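PDB 6GUP: fusarinine C esterase sidJ, which hydrolyses the ester bonds of the siderophore fusarinine C, but not those of triacetylfusarinine C, yielding fusarinine and iron. Local coordinates for residues 281-286 / 323-328; 277-282 / 317-322; 124-129 / 163-168. All blocks are in the same frame, centred on the assembly; numbering follows the deposited sequence.

Contact 1: 281-286 / 323-328; sequences LFSGAD and PNASHA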
loop_
_atom_site.group_PDB
_atom_site.type_symbol
_atom_site.label_atom_id
_atom_site.label_comp_id
_atom_site.label_asym_id
_atom_site.label_seq_id
_atom_site.Cartn_x
_atom_site.Cartn_y
_atom_site.Cartn_z
ATOM N N LEU A 281 -17.150 -18.840 4.640
ATOM C CA LEU A 281 -16.241 -19.980 4.761
ATOM C C LEU A 281 -15.412 -19.855 6.035
ATOM O O LEU A 281 -14.384 -19.172 6.053
ATOM C CB LEU A 281 -15.321 -20.065 3.537
ATOM C CG LEU A 281 -15.982 -20.246 2.169
ATOM C CD1 LEU A 281 -14.928 -20.194 1.075
ATOM C CD2 LEU A 281 -16.764 -21.548 2.089
ATOM N N PHE A 282 -15.875 -20.501 7.103
ATOM C CA PHE A 282 -15.108 -20.579 8.349
ATOM C C PHE A 282 -13.956 -21.562 8.221
ATOM O O PHE A 282 -14.006 -22.496 7.421
ATOM C CB PHE A 282 -15.976 -21.022 9.541
ATOM C CG PHE A 282 -16.685 -19.905 10.273
ATOM C CD1 PHE A 282 -16.325 -18.556 10.146
ATOM C CD2 PHE A 282 -17.709 -20.229 11.159
ATOM C CE1 PHE A 282 -16.996 -17.573 10.854
ATOM C CE2 PHE A 282 -18.377 -19.245 11.871
ATOM C CZ PHE A 282 -18.022 -17.917 11.717
ATOM N N SER A 283 -12.935 -21.346 9.045
ATOM C CA SER A 283 -11.799 -22.249 9.145
ATOM C C SER A 283 -11.999 -23.134 10.377
ATOM O O SER A 283 -12.177 -22.629 11.486
ATOM C CB SER A 283 -10.502 -21.446 9.229
ATOM O OG SER A 283 -10.199 -20.854 7.979
ATOM N N GLY A 284 -12.001 -24.452 10.169
ATOM C CA GLY A 284 -12.286 -25.421 11.233
ATOM C C GLY A 284 -11.268 -25.474 12.354
ATOM O O GLY A 284 -11.628 -25.724 13.508
ATOM N N ALA A 285 -10.002 -25.241 12.016
ATOM C CA ALA A 285 -8.920 -25.156 12.994
ATOM C C ALA A 285 -8.412 -23.717 13.117
ATOM O O ALA A 285 -7.206 -23.490 13.255
ATOM C CB ALA A 285 -7.790 -26.093 12.591
ATOM N N ASP A 286 -9.333 -22.750 13.070
ATOM C CA ASP A 286 -8.974 -21.337 13.164
ATOM C C ASP A 286 -8.420 -21.058 14.556
ATOM O O ASP A 286 -9.135 -21.141 15.557
ATOM C CB ASP A 286 -10.171 -20.425 12.871
ATOM C CG ASP A 286 -9.761 -18.994 12.565
ATOM O OD1 ASP A 286 -8.920 -18.434 13.298
ATOM O OD2 ASP A 286 -10.294 -18.420 11.594
ATOM N N PRO A 323 -12.868 -28.191 7.053
ATOM C CA PRO A 323 -12.154 -29.085 7.983
ATOM C C PRO A 323 -10.638 -28.862 8.017
ATOM O O PRO A 323 -10.013 -28.738 6.962
ATOM C CB PRO A 323 -12.466 -30.491 7.447
ATOM C CG PRO A 323 -13.683 -30.339 6.614
ATOM C CD PRO A 323 -13.641 -28.952 6.052
ATOM N N ASN A 324 -10.082 -28.779 9.228
ATOM C CA ASN A 324 -8.631 -28.645 9.466
ATOM C C ASN A 324 -7.976 -27.348 8.955
ATOM O O ASN A 324 -6.750 -27.224 9.015
ATOM C CB ASN A 324 -7.868 -29.862 8.906
ATOM C CG ASN A 324 -8.460 -31.187 9.353
ATOM O OD1 ASN A 324 -8.707 -32.074 8.535
ATOM N ND2 ASN A 324 -8.692 -31.329 10.653
ATOM N N ALA A 325 -8.770 -26.381 8.489
ATOM C CA ALA A 325 -8.225 -25.144 7.929
ATOM C C ALA A 325 -7.814 -24.204 9.052
ATOM O O ALA A 325 -8.522 -24.088 10.049
ATOM C CB ALA A 325 -9.241 -24.462 7.027
ATOM N N SER A 326 -6.675 -23.539 8.882
ATOM C CA SER A 326 -6.233 -22.492 9.800
ATOM C C SER A 326 -6.835 -21.179 9.308
ATOM O O SER A 326 -7.526 -21.158 8.285
ATOM C CB SER A 326 -4.703 -22.417 9.845
ATOM O OG SER A 326 -4.166 -21.965 8.616
ATOM N N HIS A 327 -6.576 -20.090 10.031
ATOM C CA HIS A 327 -7.157 -18.782 9.707
ATOM C C HIS A 327 -6.828 -18.322 8.285
ATOM O O HIS A 327 -7.730 -17.987 7.513
ATOM C CB HIS A 327 -6.688 -17.721 10.707
ATOM C CG HIS A 327 -7.318 -16.380 10.495
ATOM N ND1 HIS A 327 -8.631 -16.115 10.820
ATOM C CD2 HIS A 327 -6.819 -15.233 9.976
ATOM C CE1 HIS A 327 -8.912 -14.860 10.517
ATOM N NE2 HIS A 327 -7.829 -14.302 10.004
ATOM N N ALA A 328 -5.538 -18.317 7.957
ATOM C CA ALA A 328 -5.050 -17.886 6.643
ATOM C C ALA A 328 -4.631 -19.042 5.723
ATOM O O ALA A 328 -4.283 -18.799 4.568
ATOM C CB ALA A 328 -3.895 -16.911 6.818
#
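The carboxylate of D286 and the imidazole of H327 leave their two loops side by side and pointing the same way, yet their planes stand 65° apart. Despite the twist, H327 ND1 donates to D286 OD2 over 2.9 Å, close to the ring plane and on the syn side of the oxygen, a little out of the carboxylate plane, at an N-H...O angle of 162°. Both side chains hold CG anti to the backbone N, which carries the groups along the same flank of the loops. Behind them, the hydroxyl of S283 donates to S326 O at 2.7 Å, approaching from above the carbonyl plane, and A285 N in the type I turn from S283 to D286 bonds to A325 O at 2.7 Å. Together these two bonds join the turn to the facing loop just before the His-carboxylate pair. S288 N donates to the other oxygen, OD1, giving the carboxylate a second partner, and on the far side of the imidazole NE2 bonds to S123 OG. This geometry is consistent with the charge relay of a Ser-His-Asp triad, as in other alpha/beta-hydrolases, with D286 probably orienting the imidazole toward the serine.

Contact 2: 277-282 / 317-322; sequences KLMVLF and ENSGII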
loop_
_atom_site.group_PDB
_atom_site.type_symbol
_atom_site.label_atom_id
_atom_site.label_comp_id
_atom_site.label_asym_id
_atom_site.label_seq_id
_atom_site.Cartn_x
_atom_site.Cartn_y
_atom_site.Cartn_z
ATOM N N LYS A 277 -25.983 -14.766 -3.663
ATOM C CA LYS A 277 -25.823 -15.480 -2.394
ATOM C C LYS A 277 -24.651 -14.953 -1.568
ATOM O O LYS A 277 -23.654 -14.490 -2.122
ATOM C CB LYS A 277 -25.629 -16.981 -2.649
ATOM C CG LYS A 277 -26.630 -17.610 -3.615
ATOM C CD LYS A 277 -28.029 -17.716 -3.020
ATOM C CE LYS A 277 -28.251 -19.056 -2.342
ATOM N NZ LYS A 277 -29.349 -18.994 -1.340
ATOM N N LEU A 278 -24.789 -15.024 -0.242
ATOM C CA LEU A 278 -23.687 -14.767 0.688
ATOM C C LEU A 278 -23.128 -16.101 1.169
ATOM O O LEU A 278 -23.821 -16.842 1.875
ATOM C CB LEU A 278 -24.158 -13.940 1.891
ATOM C CG LEU A 278 -23.134 -13.707 3.014
ATOM C CD1 LEU A 278 -21.928 -12.919 2.515
ATOM C CD2 LEU A 278 -23.781 -13.003 4.193
ATOM N N MET A 279 -21.884 -16.406 0.794
ATOM C CA MET A 279 -21.199 -17.606 1.281
ATOM C C MET A 279 -20.138 -17.248 2.318
ATOM O O MET A 279 -19.216 -16.486 2.030
ATOM C CB MET A 279 -20.557 -18.390 0.133
ATOM C CG MET A 279 -20.042 -19.760 0.561
ATOM S SD MET A 279 -19.594 -20.844 -0.805
ATOM C CE MET A 279 -18.155 -19.992 -1.446
ATOM N N VAL A 280 -20.278 -17.804 3.521
ATOM C CA VAL A 280 -19.281 -17.666 4.583
ATOM C C VAL A 280 -18.476 -18.964 4.684
ATOM O O VAL A 280 -19.052 -20.046 4.797
ATOM C CB VAL A 280 -19.946 -17.339 5.938
ATOM C CG1 VAL A 280 -18.910 -17.237 7.052
ATOM C CG2 VAL A 280 -20.730 -16.037 5.836
ATOM N N LEU A 281 -17.150 -18.840 4.640
ATOM C CA LEU A 281 -16.241 -19.980 4.761
ATOM C C LEU A 281 -15.412 -19.855 6.035
ATOM O O LEU A 281 -14.384 -19.172 6.053
ATOM C CB LEU A 281 -15.321 -20.065 3.537
ATOM C CG LEU A 281 -15.982 -20.246 2.169
ATOM C CD1 LEU A 281 -14.928 -20.194 1.075
ATOM C CD2 LEU A 281 -16.764 -21.548 2.089
ATOM N N PHE A 282 -15.875 -20.501 7.103
ATOM C CA PHE A 282 -15.108 -20.579 8.349
ATOM C C PHE A 282 -13.956 -21.562 8.221
ATOM O O PHE A 282 -14.006 -22.496 7.421
ATOM C CB PHE A 282 -15.976 -21.022 9.541
ATOM C CG PHE A 282 -16.685 -19.905 10.273
ATOM C CD1 PHE A 282 -16.325 -18.556 10.146
ATOM C CD2 PHE A 282 -17.709 -20.229 11.159
ATOM C CE1 PHE A 282 -16.996 -17.573 10.854
ATOM C CE2 PHE A 282 -18.377 -19.245 11.871
ATOM C CZ PHE A 282 -18.022 -17.917 11.717
ATOM N N GLU A 317 -26.475 -21.848 1.445
ATOM C CA GLU A 317 -26.471 -23.075 2.253
ATOM C C GLU A 317 -25.120 -23.807 2.218
ATOM O O GLU A 317 -24.766 -24.493 3.175
ATOM C CB GLU A 317 -27.608 -24.023 1.834
ATOM C CG GLU A 317 -27.446 -24.688 0.468
ATOM C CD GLU A 317 -28.508 -25.739 0.190
ATOM O OE1 GLU A 317 -28.277 -26.588 -0.697
ATOM O OE2 GLU A 317 -29.569 -25.728 0.852
ATOM N N ASN A 318 -24.376 -23.640 1.122
ATOM C CA ASN A 318 -23.012 -24.176 0.997
ATOM C C ASN A 318 -21.955 -23.488 1.882
ATOM O O ASN A 318 -20.791 -23.894 1.866
ATOM C CB ASN A 318 -22.559 -24.155 -0.474
ATOM C CG ASN A 318 -23.324 -25.145 -1.339
ATOM O OD1 ASN A 318 -23.665 -26.246 -0.900
ATOM N ND2 ASN A 318 -23.590 -24.761 -2.583
ATOM N N SER A 319 -22.341 -22.451 2.629
ATOM C CA SER A 319 -21.519 -21.922 3.718
ATOM C C SER A 319 -21.261 -23.000 4.763
ATOM O O SER A 319 -22.105 -23.871 4.995
ATOM C CB SER A 319 -22.221 -20.752 4.407
ATOM O OG SER A 319 -22.512 -19.714 3.493
ATOM N N GLY A 320 -20.098 -22.931 5.398
ATOM C CA GLY A 320 -19.729 -23.926 6.391
ATOM C C GLY A 320 -18.353 -23.723 6.981
ATOM O O GLY A 320 -17.778 -22.633 6.899
ATOM N N ILE A 321 -17.835 -24.798 7.567
ATOM C CA ILE A 321 -16.599 -24.777 8.333
ATOM C C ILE A 321 -15.621 -25.732 7.649
ATOM O O ILE A 321 -15.813 -26.947 7.690
ATOM C CB ILE A 321 -16.874 -25.191 9.799
ATOM C CG1 ILE A 321 -17.866 -24.210 10.445
ATOM C CG2 ILE A 321 -15.585 -25.229 10.611
ATOM C CD1 ILE A 321 -18.405 -24.647 11.789
ATOM N N ILE A 322 -14.577 -25.172 7.031
ATOM C CA ILE A 322 -13.601 -25.955 6.260
ATOM C C ILE A 322 -12.824 -26.849 7.239
ATOM O O ILE A 322 -12.199 -26.324 8.163
ATOM C CB ILE A 322 -12.585 -25.068 5.483
ATOM C CG1 ILE A 322 -13.276 -24.040 4.560
ATOM C CG2 ILE A 322 -11.631 -25.936 4.664
ATOM C CD1 ILE A 322 -14.079 -24.609 3.409
HETATM O O HOH W 1 -28.477 -21.554 -0.408
#
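With OG anti to its carbonyl carbon (chi1 -58°), S319 brings its hydroxyl to the edge of strand 278-282, where V280 N donates to OG over 2.9 Å at 160°. The side chain therefore takes the place of a backbone acceptor just before strand 320-322 begins; S319 OG is also hydrogen-bonded to D316 O. M279, whose CG lies anti to the backbone N (chi1 -170°), passes its CG 3.8 Å from the same OG. From here the backbones take over in a parallel ladder: G320 N bonds to V280 O, F282 N to G320 O, and I322 N closes the series on F282 O at 2.8 Å. This is the last pairing of the central sheet, strand 320-322 being outermost within the chain, and helix 295-307 links the two strands as a beta-alpha-beta unit of the alpha/beta-hydrolase fold. On the sheet face carrying F282 and I321, I321 CG1 comes 3.8 Å from F282 CB and lies at the edge of the phenyl ring, near its plane, while the ring itself leads away to meet W302, L298 and L299 of that helix. L281 and I322 touch more distantly, L281 CD2 lying 4.3 Å from I322 CD1, and I322 also touches F340 of helix 335-353. At the N-terminal end of both segments a water accepts from both K277 NZ, at 2.9 Å, and E317 N.

Contact 3: 124-129 / 163-168; sequences TGSQCV and QAPVSD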
loop_
_atom_site.group_PDB
_atom_site.type_symbol
_atom_site.label_atom_id
_atom_site.label_comp_id
_atom_site.label_asym_id
_atom_site.label_seq_id
_atom_site.Cartn_x
_atom_site.Cartn_y
_atom_site.Cartn_z
ATOM N N THR A 124 -10.029 -9.733 7.994
ATOM C CA THR A 124 -10.725 -8.479 8.302
ATOM C C THR A 124 -11.260 -7.736 7.064
ATOM O O THR A 124 -12.010 -6.772 7.207
ATOM C CB THR A 124 -9.827 -7.525 9.115
ATOM O OG1 THR A 124 -8.601 -7.297 8.409
ATOM C CG2 THR A 124 -9.521 -8.121 10.484
ATOM N N GLY A 125 -10.878 -8.177 5.863
ATOM C CA GLY A 125 -11.522 -7.733 4.625
ATOM C C GLY A 125 -12.994 -8.115 4.528
ATOM O O GLY A 125 -13.746 -7.486 3.785
ATOM N N SER A 126 -13.398 -9.153 5.265
ATOM C CA SER A 126 -14.811 -9.530 5.405
ATOM C C SER A 126 -15.681 -8.443 6.046
ATOM O O SER A 126 -16.879 -8.370 5.759
ATOM C CB SER A 126 -14.940 -10.821 6.215
ATOM O OG SER A 126 -14.262 -11.890 5.580
ATOM N N GLN A 127 -15.090 -7.617 6.911
ATOM C CA GLN A 127 -15.778 -6.449 7.474
ATOM C C GLN A 127 -16.224 -5.502 6.363
ATOM O O GLN A 127 -17.359 -5.032 6.369
ATOM C CB GLN A 127 -14.883 -5.678 8.451
ATOM C CG GLN A 127 -14.506 -6.428 9.721
ATOM C CD GLN A 127 -13.415 -5.729 10.514
ATOM O OE1 GLN A 127 -13.222 -4.516 10.400
ATOM N NE2 GLN A 127 -12.693 -6.493 11.323
ATOM N N CYS A 128 -15.323 -5.236 5.414
ATOM C CA CYS A 128 -15.630 -4.390 4.252
ATOM C C CYS A 128 -16.779 -4.942 3.402
ATOM O O CYS A 128 -17.588 -4.171 2.885
ATOM C CB CYS A 128 -14.391 -4.203 3.369
ATOM S SG CYS A 128 -12.909 -3.678 4.258
ATOM N N VAL A 129 -16.850 -6.268 3.277
ATOM C CA VAL A 129 -17.905 -6.935 2.501
ATOM C C VAL A 129 -19.275 -6.728 3.156
ATOM O O VAL A 129 -20.214 -6.285 2.495
ATOM C CB VAL A 129 -17.615 -8.448 2.313
ATOM C CG1 VAL A 129 -18.770 -9.153 1.606
ATOM C CG2 VAL A 129 -16.324 -8.651 1.526
ATOM N N GLN A 163 -14.339 -15.044 3.872
ATOM C CA GLN A 163 -13.452 -16.131 4.280
ATOM C C GLN A 163 -12.840 -15.806 5.639
ATOM O O GLN A 163 -12.154 -14.793 5.785
ATOM C CB GLN A 163 -12.360 -16.333 3.227
ATOM C CG GLN A 163 -11.475 -17.555 3.450
ATOM C CD GLN A 163 -10.287 -17.295 4.366
ATOM O OE1 GLN A 163 -9.629 -16.261 4.272
ATOM N NE2 GLN A 163 -10.005 -18.242 5.251
ATOM N N ALA A 164 -13.093 -16.676 6.618
ATOM C CA ALA A 164 -12.640 -16.494 8.000
ATOM C C ALA A 164 -12.987 -15.113 8.595
ATOM O O ALA A 164 -12.092 -14.395 9.057
ATOM C CB ALA A 164 -11.143 -16.775 8.101
ATOM N N PRO A 165 -14.284 -14.731 8.571
ATOM C CA PRO A 165 -14.693 -13.502 9.259
ATOM C C PRO A 165 -14.658 -13.711 10.772
ATOM O O PRO A 165 -15.535 -14.371 11.334
ATOM C CB PRO A 165 -16.120 -13.266 8.753
ATOM C CG PRO A 165 -16.616 -14.614 8.379
ATOM C CD PRO A 165 -15.424 -15.391 7.904
ATOM N N VAL A 166 -13.632 -13.150 11.408
ATOM C CA VAL A 166 -13.299 -13.438 12.799
ATOM C C VAL A 166 -13.265 -12.134 13.594
ATOM O O VAL A 166 -12.757 -11.118 13.116
ATOM C CB VAL A 166 -11.938 -14.173 12.874
ATOM C CG1 VAL A 166 -11.379 -14.211 14.292
ATOM C CG2 VAL A 166 -12.083 -15.589 12.328
ATOM N N SER A 167 -13.813 -12.181 14.808
ATOM C CA SER A 167 -13.796 -11.038 15.719
ATOM C C SER A 167 -12.386 -10.803 16.260
ATOM O O SER A 167 -11.807 -11.690 16.894
ATOM C CB SER A 167 -14.769 -11.260 16.883
ATOM O OG SER A 167 -14.591 -10.291 17.904
ATOM N N ASP A 168 -11.841 -9.616 15.992
ATOM C CA ASP A 168 -10.556 -9.195 16.566
ATOM C C ASP A 168 -10.639 -9.089 18.085
ATOM O O ASP A 168 -9.694 -9.451 18.787
ATOM C CB ASP A 168 -10.106 -7.845 15.991
ATOM C CG ASP A 168 -9.642 -7.941 14.547
ATOM O OD1 ASP A 168 -8.871 -8.867 14.215
ATOM O OD2 ASP A 168 -10.038 -7.072 13.741
#
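S126 and P165 make the close-packed half of this contact, CB against CB at 3.7 Å, where the first turn of helix 125-134 leans on the loop that leaves strand 159-163. The hydroxyl of S126, set anti to the carbonyl carbon (chi1 -60°), lies near the end of strand 159-163, with OG 3.6 Å from Q163 N; its polar partners, both weak, are the backbone oxygens of S123 and G121. V280 and F282 of strand 278-283 also touch P165, and M162 packs on S126. Q163 is buried beside them, its amide spread between several partners: OE1 accepts from H122 ND1 and is also bonded to Y54 OH, while NE2 donates to H327 O, so the rotation of the amide is well determined.

The other half is looser and partly open to solvent. Here D168, the first residue of helix 168-178, faces T124 and Q127 without a hydrogen bond to either. The methyl CG2 of T124 comes to 3.5 Å from D168 OD2, the two side chains crossing at about a right angle. Q127 extends beyond CG and brings NE2 to 3.6 Å from the same OD2, with the amide and carboxylate planes 75° apart. T124 spends its polarity in another direction, OG1 being bonded to L45 N.

T124 and G125 immediately follow S123 in a G-x-S-x-G sequence, G121 to G125, at a tight turn from strand 117-122 into helix 125-134. That turn is consistent with the nucleophile elbow of the alpha/beta-hydrolase fold, here packed against the loop after the neighbouring strand.

Along the chain contact 3 closes before the other two open, while contacts 1 and 2 start from the same strand, 278-283, and share L281 and F282. Their centres lie 12 to 13 Å apart in every pairing. Strand 278-283 sits in the central sheet between 159-163, which leads into contact 3, and 320-322, its partner in contact 2 and the outermost strand on that side within the chain. Probable hydrogen bonds stitch the sites together: L281 O to A164 N and G284 N to I322 O. Neighbouring strands thereby bring the loops bearing D286 and H327 close to the S123 turn, consistent with an assembled esterase site.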